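Local coordinates for protein glycosyl hydrolase family 10 (Prevotella bryantii, PDB 4MGQ) that probably takes part in xylan breakdown as the calcium-containing carbohydrate-binding module of a family 10 endo-1,4-beta-xylanase, at residues A[40-45]-A[96-101]; A[71-76]-A[91-96]. All coordinates share one frame; numbering follows the deposited sequence.

Contact 1. Residues A[40-45]-A[96-101]; sequences TTELQS and KSALKQ
A single antiparallel beta bridge, at the hydrogen-bonded pair Leu43 and Leu99, joins the loop 40-45 to the segment leading into strand 99-105. Leu43 N gives its hydrogen to Leu99 O at 2.8 Å, with the donor lying in the carbonyl plane. The return bond, Leu99 N to Leu43 O, is longer at 3.1 Å, and here the donor is tilted 32° from the plane of the Leu43 carbonyl. That same carbonyl oxygen takes a CA-H...O contact from Ala98 CA at 3.3 Å. Beside these bonds the two leucines meet through their CB atoms, 4.0 Å apart, and CD1 of Leu43 also lies against CB of Leu99; both side chains are buried.

In the fold, a beta-sandwich of two antiparallel sheets, the bridge pins the connection between strands 34-37 and 48-57, one from each sheet, to the backbone at Leu99. Just beyond it, Lys100 and Gln101 both face Gln68 in a classic beta bulge.

The outer side is polar. With CG anti to the backbone N (chi1 179°), the extended Glu42 chain runs across the strand: its CG passes 3.4 Å from Leu99 O and its OE1 reaches CB of Ala98. Lys100 bends back at its last two torsions, yet the direct salt bridge from NZ to Glu42 OE2 is long, 4.0 Å. A water joins the Glu42 carboxylate to the Ala98 carbonyl, donating to Glu42 OE2 and to Ala98 O, each at 2.9 Å. At the other end, Ser45 lays its CB against the backbone of Ser97, while Gln44 points its CB away from the strand and its OE1 is hydrogen-bonded to Lys47 NZ.

Contact 2. Residues A[71-76]-A[91-96]; sequences ATQYWP and QAFEAK
Gln73 NE2 is gripped by two backbone carbonyls: it donates to Glu94 O across the contact at 2.9 Å and to Pro76 O within its own loop at 2.8 Å. Both acceptors lie close to the plane of the Gln73 amide, so each of the two N-H groups has a partner and the amide's rotation is fixed. Its other end, OE1, accepts from Lys96 N at 2.8 Å, the donor tilted 20° from the carbonyl plane. A trans first torsion (chi1 -174°) and an extended chain carry this buried amide across to the end of strand 87-94.

One side chain therefore does the work of a strand neighbour, bonding Glu94 and Lys96 where the strand gives way to the turn before 99-105, and it links this sheet of the sandwich to the loop that leaves strand 61-69 of the other. NE2 also sits at the edge of the Phe93 ring, near its plane, 4.0 Å from CD2.

Pro76, preceded by a cis peptide bond, packs its CB 4.3 Å from CB of Phe93, and its CG rests on Glu94 O. The aliphatic part of Lys96 crosses the proline at about a right angle, with CE 3.7 Å from Pro76 CD. Beyond it, NZ forms a salt bridge to Glu94 OE1, 2.9 Å away.

In the fold
Both contacts lie at one end of the sandwich, away from the calcium site, and each is partly buried. They share Lys96, in the turn between strands 87-94 and 99-105, and segments 71-76 and 91-96 fall within the chain that runs from 40-45 to 96-101. Contact 1 ties its loop through main-chain pairing, with a hydrated charge pair outside; contact 2 has no strand pairing and relies on a side-chain amide bonded to main-chain atoms. Their buried sides merge: Leu43 CD1 packs 3.9 Å from Phe93 CZ, and Leu99 CD1 lies 3.6 Å from Gln73 OE1, while the charged groups of each stay toward the surface.

Contact 1. Residues A[40-45]-A[96-101]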
ATOM      1  N   THR A  40      -0.272 -10.854   6.693  1.00 10.80           N
ATOM      2  CA  THR A  40       0.094 -11.563   7.928  1.00 10.88           C
ATOM      3  C   THR A  40      -0.366 -13.025   7.936  1.00 13.16           C
ATOM      4  O   THR A  40       0.101 -13.820   8.756  1.00 14.35           O
ATOM      5  CB  THR A  40      -0.472 -10.831   9.156  1.00 10.40           C
ATOM      6  OG1 THR A  40      -1.878 -10.633   8.993  1.00 11.59           O
ATOM      7  CG2 THR A  40       0.208  -9.481   9.315  1.00  9.21           C
ATOM      8  N   THR A  41      -1.293 -13.358   7.044  1.00 10.00           N
ATOM      9  CA  THR A  41      -1.638 -14.732   6.703  1.00 11.06           C
ATOM     10  C   THR A  41      -1.461 -14.891   5.199  1.00 14.25           C
ATOM     11  O   THR A  41      -1.884 -14.029   4.442  1.00 10.99           O
ATOM     12  CB  THR A  41      -3.081 -15.082   7.102  1.00 13.79           C
ATOM     13  OG1 THR A  41      -3.198 -15.032   8.525  1.00 14.37           O
ATOM     14  CG2 THR A  41      -3.472 -16.479   6.615  1.00 13.75           C
ATOM     15  N   GLU A  42      -0.821 -15.977   4.774  1.00 14.13           N
ATOM     16  CA  GLU A  42      -0.658 -16.265   3.353  1.00 13.25           C
ATOM     17  C   GLU A  42      -2.007 -16.324   2.634  1.00 12.59           C
ATOM     18  O   GLU A  42      -2.974 -16.880   3.159  1.00 13.72           O
ATOM     19  CB  GLU A  42       0.101 -17.582   3.181  1.00 17.16           C
ATOM     20  CG  GLU A  42       0.326 -18.006   1.751  1.00 18.55           C
ATOM     21  CD  GLU A  42       1.234 -19.222   1.677  1.00 23.19           C
ATOM     22  OE1 GLU A  42       0.738 -20.344   1.908  1.00 24.76           O
ATOM     23  OE2 GLU A  42       2.441 -19.040   1.413  1.00 27.32           O
ATOM     24  N   LEU A  43      -2.089 -15.725   1.445  1.00 10.84           N
ATOM     25  CA  LEU A  43      -3.332 -15.763   0.685  1.00 11.75           C
ATOM     26  C   LEU A  43      -3.561 -17.172   0.139  1.00 12.11           C
ATOM     27  O   LEU A  43      -2.615 -17.849  -0.269  1.00 14.97           O
ATOM     28  CB  LEU A  43      -3.307 -14.739  -0.455  1.00 10.22           C
ATOM     29  CG  LEU A  43      -2.813 -13.338  -0.078  1.00 10.56           C
ATOM     30  CD1 LEU A  43      -3.043 -12.360  -1.225  1.00 11.25           C
ATOM     31  CD2 LEU A  43      -3.465 -12.820   1.213  1.00 12.30           C
ATOM     32  N   GLN A  44      -4.818 -17.613   0.167  1.00 14.62           N
ATOM     33  CA  GLN A  44      -5.177 -18.973  -0.224  1.00 15.83           C
ATOM     34  C   GLN A  44      -5.868 -19.031  -1.574  1.00 14.09           C
ATOM     35  O   GLN A  44      -6.768 -18.242  -1.869  1.00 14.29           O
ATOM     36  CB  GLN A  44      -6.087 -19.607   0.833  1.00 17.01           C
ATOM     37  CG  GLN A  44      -5.496 -19.596   2.231  1.00 22.14           C
ATOM     38  CD  GLN A  44      -6.520 -19.979   3.285  1.00 29.77           C
ATOM     39  OE1 GLN A  44      -6.815 -19.202   4.201  1.00 32.48           O
ATOM     40  NE2 GLN A  44      -7.075 -21.182   3.158  1.00 34.33           N
ATOM     41  N   SER A  45      -5.451 -20.000  -2.384  1.00 14.62           N
ATOM     42  CA  SER A  45      -6.036 -20.201  -3.693  1.00 17.19           C
ATOM     43  C   SER A  45      -7.555 -20.362  -3.601  1.00 16.50           C
ATOM     44  O   SER A  45      -8.068 -21.105  -2.752  1.00 18.54           O
ATOM     45  CB  SER A  45      -5.400 -21.420  -4.369  1.00 17.79           C
ATOM     46  OG  SER A  45      -5.861 -21.546  -5.700  1.00 22.98           O
ATOM     47  N   LYS A  96      -5.089 -17.134  -7.096  1.00 11.38           N
ATOM     48  CA  LYS A  96      -5.108 -18.333  -7.929  1.00 12.58           C
ATOM     49  C   LYS A  96      -4.055 -19.344  -7.476  1.00 15.03           C
ATOM     50  O   LYS A  96      -3.884 -20.394  -8.099  1.00 16.21           O
ATOM     51  CB  LYS A  96      -4.881 -17.973  -9.402  1.00 12.91           C
ATOM     52  CG  LYS A  96      -5.855 -16.947  -9.956  1.00 16.36           C
ATOM     53  CD  LYS A  96      -7.293 -17.443  -9.944  1.00 17.69           C
ATOM     54  CE  LYS A  96      -8.202 -16.441 -10.658  1.00 20.88           C
ATOM     55  NZ  LYS A  96      -9.638 -16.820 -10.597  1.00 31.12           N
ATOM     56  N   SER A  97      -3.349 -19.012  -6.400  1.00 12.89           N
ATOM     57  CA  SER A  97      -2.313 -19.858  -5.819  1.00 14.28           C
ATOM     58  C   SER A  97      -2.020 -19.324  -4.431  1.00 15.88           C
ATOM     59  O   SER A  97      -2.609 -18.326  -4.019  1.00 14.29           O
ATOM     60  CB  SER A  97      -1.041 -19.864  -6.670  1.00 15.02           C
ATOM     61  OG  SER A  97      -0.396 -18.599  -6.639  1.00 16.58           O
ATOM     62  N   ALA A  98      -1.124 -19.977  -3.702  1.00 15.13           N
ATOM     63  CA  ALA A  98      -0.705 -19.452  -2.407  1.00 15.45           C
ATOM     64  C   ALA A  98       0.211 -18.251  -2.614  1.00 13.91           C
ATOM     65  O   ALA A  98       1.263 -18.372  -3.238  1.00 16.26           O
ATOM     66  CB  ALA A  98      -0.003 -20.527  -1.593  1.00 18.43           C
ATOM     67  N   LEU A  99      -0.183 -17.097  -2.087  1.00 11.62           N
ATOM     68  CA  LEU A  99       0.560 -15.855  -2.302  1.00 11.56           C
ATOM     69  C   LEU A  99       0.987 -15.257  -0.970  1.00 10.53           C
ATOM     70  O   LEU A  99       0.173 -15.172  -0.044  1.00 13.53           O
ATOM     71  CB  LEU A  99      -0.299 -14.855  -3.085  1.00 10.77           C
ATOM     72  CG  LEU A  99      -0.875 -15.377  -4.405  1.00 11.92           C
ATOM     73  CD1 LEU A  99      -2.131 -14.614  -4.785  1.00 12.15           C
ATOM     74  CD2 LEU A  99       0.178 -15.283  -5.509  1.00 13.57           C
ATOM     75  N   LYS A 100       2.245 -14.846  -0.858  1.00 10.01           N
ATOM     76  CA  LYS A 100       2.748 -14.375   0.427  1.00 10.85           C
ATOM     77  C   LYS A 100       3.178 -12.907   0.438  1.00 11.38           C
ATOM     78  O   LYS A 100       3.486 -12.366   1.499  1.00 10.99           O
ATOM     79  CB  LYS A 100       3.918 -15.247   0.879  1.00 17.30           C
ATOM     80  CG  LYS A 100       5.176 -15.033   0.093  1.00 18.97           C
ATOM     81  CD  LYS A 100       6.375 -15.735   0.742  1.00 25.14           C
ATOM     82  CE  LYS A 100       6.127 -17.229   0.895  1.00 32.38           C
ATOM     83  NZ  LYS A 100       5.769 -17.890  -0.402  1.00 36.79           N
ATOM     84  N   GLN A 101       3.189 -12.259  -0.730  1.00  9.94           N
ATOM     85  CA  GLN A 101       3.694 -10.893  -0.839  1.00  9.49           C
ATOM     86  C   GLN A 101       2.870 -10.065  -1.832  1.00  8.76           C
ATOM     87  O   GLN A 101       2.388 -10.599  -2.826  1.00  9.73           O
ATOM     88  CB  GLN A 101       5.167 -10.913  -1.262  1.00 12.83           C
ATOM     89  CG  GLN A 101       5.822  -9.544  -1.342  1.00 14.09           C
ATOM     90  CD  GLN A 101       7.291  -9.610  -1.731  1.00 16.70           C
ATOM     91  OE1 GLN A 101       7.636 -10.066  -2.815  1.00 20.19           O
ATOM     92  NE2 GLN A 101       8.157  -9.171  -0.833  1.00 22.89           N
TER
HETATM   93  O   HOH W   1       3.398 -18.211  -1.240  1.00 22.82           O

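Contact 2. Residues A[71-76]-A[91-96]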
ATOM      1  N   ALA A  71       4.776 -18.464  -7.783  1.00 14.11           N
ATOM      2  CA  ALA A  71       4.581 -17.809  -9.077  1.00 14.24           C
ATOM      3  C   ALA A  71       4.031 -16.401  -8.855  1.00 12.46           C
ATOM      4  O   ALA A  71       3.498 -16.102  -7.789  1.00 11.45           O
ATOM      5  CB  ALA A  71       3.641 -18.612  -9.962  1.00 19.27           C
ATOM      6  N   THR A  72       4.180 -15.542  -9.852  1.00 10.07           N
ATOM      7  CA  THR A  72       3.637 -14.194  -9.779  1.00  9.26           C
ATOM      8  C   THR A  72       2.219 -14.198 -10.329  1.00  9.00           C
ATOM      9  O   THR A  72       1.941 -14.863 -11.329  1.00 11.28           O
ATOM     10  CB  THR A  72       4.492 -13.184 -10.583  1.00  9.64           C
ATOM     11  OG1 THR A  72       5.874 -13.317 -10.223  1.00 14.07           O
ATOM     12  CG2 THR A  72       4.031 -11.772 -10.307  1.00  9.47           C
ATOM     13  N   GLN A  73       1.308 -13.476  -9.682  1.00  8.65           N
ATOM     14  CA  GLN A  73      -0.039 -13.347 -10.223  1.00  8.89           C
ATOM     15  C   GLN A  73      -0.192 -11.992 -10.897  1.00  9.79           C
ATOM     16  O   GLN A  73      -0.253 -10.956 -10.224  1.00 10.59           O
ATOM     17  CB  GLN A  73      -1.096 -13.526  -9.128  1.00  9.97           C
ATOM     18  CG  GLN A  73      -2.513 -13.545  -9.679  1.00  8.69           C
ATOM     19  CD  GLN A  73      -3.530 -14.137  -8.713  1.00 11.25           C
ATOM     20  OE1 GLN A  73      -3.297 -15.192  -8.118  1.00 11.13           O
ATOM     21  NE2 GLN A  73      -4.679 -13.471  -8.579  1.00  9.17           N
ATOM     22  N   TYR A  74      -0.214 -11.996 -12.231  1.00 10.20           N
ATOM     23  CA  TYR A  74      -0.331 -10.756 -12.995  1.00  9.43           C
ATOM     24  C   TYR A  74      -1.780 -10.381 -13.245  1.00  9.91           C
ATOM     25  O   TYR A  74      -2.078  -9.226 -13.539  1.00  9.47           O
ATOM     26  CB  TYR A  74       0.409 -10.875 -14.332  1.00  8.74           C
ATOM     27  CG  TYR A  74       1.879 -11.117 -14.147  1.00  7.76           C
ATOM     28  CD1 TYR A  74       2.714 -10.116 -13.673  1.00  8.25           C
ATOM     29  CD2 TYR A  74       2.433 -12.362 -14.423  1.00 10.51           C
ATOM     30  CE1 TYR A  74       4.073 -10.347 -13.483  1.00  8.69           C
ATOM     31  CE2 TYR A  74       3.769 -12.599 -14.248  1.00  9.94           C
ATOM     32  CZ  TYR A  74       4.585 -11.597 -13.777  1.00  9.96           C
ATOM     33  OH  TYR A  74       5.921 -11.859 -13.594  1.00 10.03           O
ATOM     34  N   TRP A  75      -2.669 -11.361 -13.122  1.00 10.16           N
ATOM     35  CA  TRP A  75      -4.110 -11.158 -13.300  1.00 12.14           C
ATOM     36  C   TRP A  75      -4.865 -12.303 -12.646  1.00 13.84           C
ATOM     37  O   TRP A  75      -4.475 -13.463 -12.800  1.00 13.62           O
ATOM     38  CB  TRP A  75      -4.480 -11.078 -14.791  1.00 11.66           C
ATOM     39  CG  TRP A  75      -5.916 -10.703 -15.020  1.00 13.48           C
ATOM     40  CD1 TRP A  75      -7.010 -11.508 -14.877  1.00 17.19           C
ATOM     41  CD2 TRP A  75      -6.411  -9.420 -15.403  1.00 14.15           C
ATOM     42  NE1 TRP A  75      -8.155 -10.802 -15.153  1.00 22.24           N
ATOM     43  CE2 TRP A  75      -7.814  -9.517 -15.480  1.00 16.37           C
ATOM     44  CE3 TRP A  75      -5.804  -8.198 -15.695  1.00 13.99           C
ATOM     45  CZ2 TRP A  75      -8.618  -8.438 -15.836  1.00 21.54           C
ATOM     46  CZ3 TRP A  75      -6.605  -7.124 -16.042  1.00 22.02           C
ATOM     47  CH2 TRP A  75      -7.996  -7.254 -16.113  1.00 22.65           C
ATOM     48  N   PRO A  76      -5.938 -11.996 -11.891  1.00 11.30           N
ATOM     49  CA  PRO A  76      -6.435 -10.675 -11.504  1.00 11.23           C
ATOM     50  C   PRO A  76      -5.637 -10.130 -10.331  1.00 13.05           C
ATOM     51  O   PRO A  76      -5.056 -10.904  -9.574  1.00 11.22           O
ATOM     52  CB  PRO A  76      -7.879 -10.951 -11.089  1.00 13.61           C
ATOM     53  CG  PRO A  76      -7.813 -12.332 -10.508  1.00 14.40           C
ATOM     54  CD  PRO A  76      -6.768 -13.076 -11.325  1.00 13.14           C
ATOM     55  N   GLN A  91     -10.253  -2.723  -4.124  1.00 11.52           N
ATOM     56  CA  GLN A  91     -10.117  -3.625  -5.263  1.00 10.99           C
ATOM     57  C   GLN A  91     -10.039  -5.070  -4.801  1.00 11.91           C
ATOM     58  O   GLN A  91      -9.131  -5.442  -4.064  1.00 10.73           O
ATOM     59  CB  GLN A  91      -8.871  -3.288  -6.096  1.00 11.90           C
ATOM     60  CG  GLN A  91      -8.916  -1.943  -6.809  1.00 15.30           C
ATOM     61  CD  GLN A  91      -9.991  -1.875  -7.883  1.00 20.17           C
ATOM     62  OE1 GLN A  91     -10.403  -2.894  -8.443  1.00 21.48           O
ATOM     63  NE2 GLN A  91     -10.458  -0.663  -8.167  1.00 27.33           N
ATOM     64  N   ALA A  92     -10.984  -5.877  -5.267  1.00 13.67           N
ATOM     65  CA  ALA A  92     -11.020  -7.292  -4.926  1.00 10.54           C
ATOM     66  C   ALA A  92     -10.354  -8.119  -6.015  1.00 11.62           C
ATOM     67  O   ALA A  92     -10.353  -7.739  -7.189  1.00 13.84           O
ATOM     68  CB  ALA A  92     -12.446  -7.749  -4.716  1.00 12.94           C
ATOM     69  N   PHE A  93      -9.800  -9.257  -5.622  1.00  9.93           N
ATOM     70  CA  PHE A  93      -9.193 -10.185  -6.576  1.00 11.85           C
ATOM     71  C   PHE A  93      -9.148 -11.577  -5.949  1.00 13.00           C
ATOM     72  O   PHE A  93      -8.945 -11.708  -4.740  1.00 10.70           O
ATOM     73  CB  PHE A  93      -7.780  -9.720  -6.964  1.00 11.53           C
ATOM     74  CG  PHE A  93      -6.779  -9.837  -5.842  1.00  9.84           C
ATOM     75  CD1 PHE A  93      -6.744  -8.890  -4.820  1.00  9.69           C
ATOM     76  CD2 PHE A  93      -5.910 -10.913  -5.785  1.00 10.55           C
ATOM     77  CE1 PHE A  93      -5.844  -9.008  -3.770  1.00 10.00           C
ATOM     78  CE2 PHE A  93      -5.012 -11.032  -4.739  1.00 10.14           C
ATOM     79  CZ  PHE A  93      -4.976 -10.076  -3.734  1.00  9.94           C
ATOM     80  N   GLU A  94      -9.341 -12.609  -6.765  1.00  9.74           N
ATOM     81  CA  GLU A  94      -9.229 -13.984  -6.292  1.00 10.93           C
ATOM     82  C   GLU A  94      -7.800 -14.495  -6.423  1.00 12.20           C
ATOM     83  O   GLU A  94      -7.204 -14.416  -7.498  1.00 11.97           O
ATOM     84  CB  GLU A  94     -10.174 -14.901  -7.071  1.00 15.90           C
ATOM     85  CG  GLU A  94     -10.070 -16.360  -6.667  1.00 15.42           C
ATOM     86  CD  GLU A  94     -10.824 -17.296  -7.605  1.00 26.25           C
ATOM     87  OE1 GLU A  94     -11.580 -16.813  -8.470  1.00 30.19           O
ATOM     88  OE2 GLU A  94     -10.646 -18.522  -7.481  1.00 33.45           O
ATOM     89  N   ALA A  95      -7.247 -15.001  -5.328  1.00 10.36           N
ATOM     90  CA  ALA A  95      -5.945 -15.645  -5.369  1.00  9.97           C
ATOM     91  C   ALA A  95      -6.049 -16.914  -6.202  1.00 12.72           C
ATOM     92  O   ALA A  95      -6.994 -17.682  -6.040  1.00 15.25           O
ATOM     93  CB  ALA A  95      -5.460 -15.965  -3.964  1.00 11.34           C
ATOM     94  N   LYS A  96      -5.089 -17.134  -7.096  1.00 11.38           N
ATOM     95  CA  LYS A  96      -5.108 -18.333  -7.929  1.00 12.58           C
ATOM     96  C   LYS A  96      -4.055 -19.344  -7.476  1.00 15.03           C
ATOM     97  O   LYS A  96      -3.884 -20.394  -8.099  1.00 16.21           O
ATOM     98  CB  LYS A  96      -4.881 -17.973  -9.402  1.00 12.91           C
ATOM     99  CG  LYS A  96      -5.855 -16.947  -9.956  1.00 16.36           C
ATOM    100  CD  LYS A  96      -7.293 -17.443  -9.944  1.00 17.69           C
ATOM    101  CE  LYS A  96      -8.202 -16.441 -10.658  1.00 20.88           C
ATOM    102  NZ  LYS A  96      -9.638 -16.820 -10.597  1.00 31.12           N
TER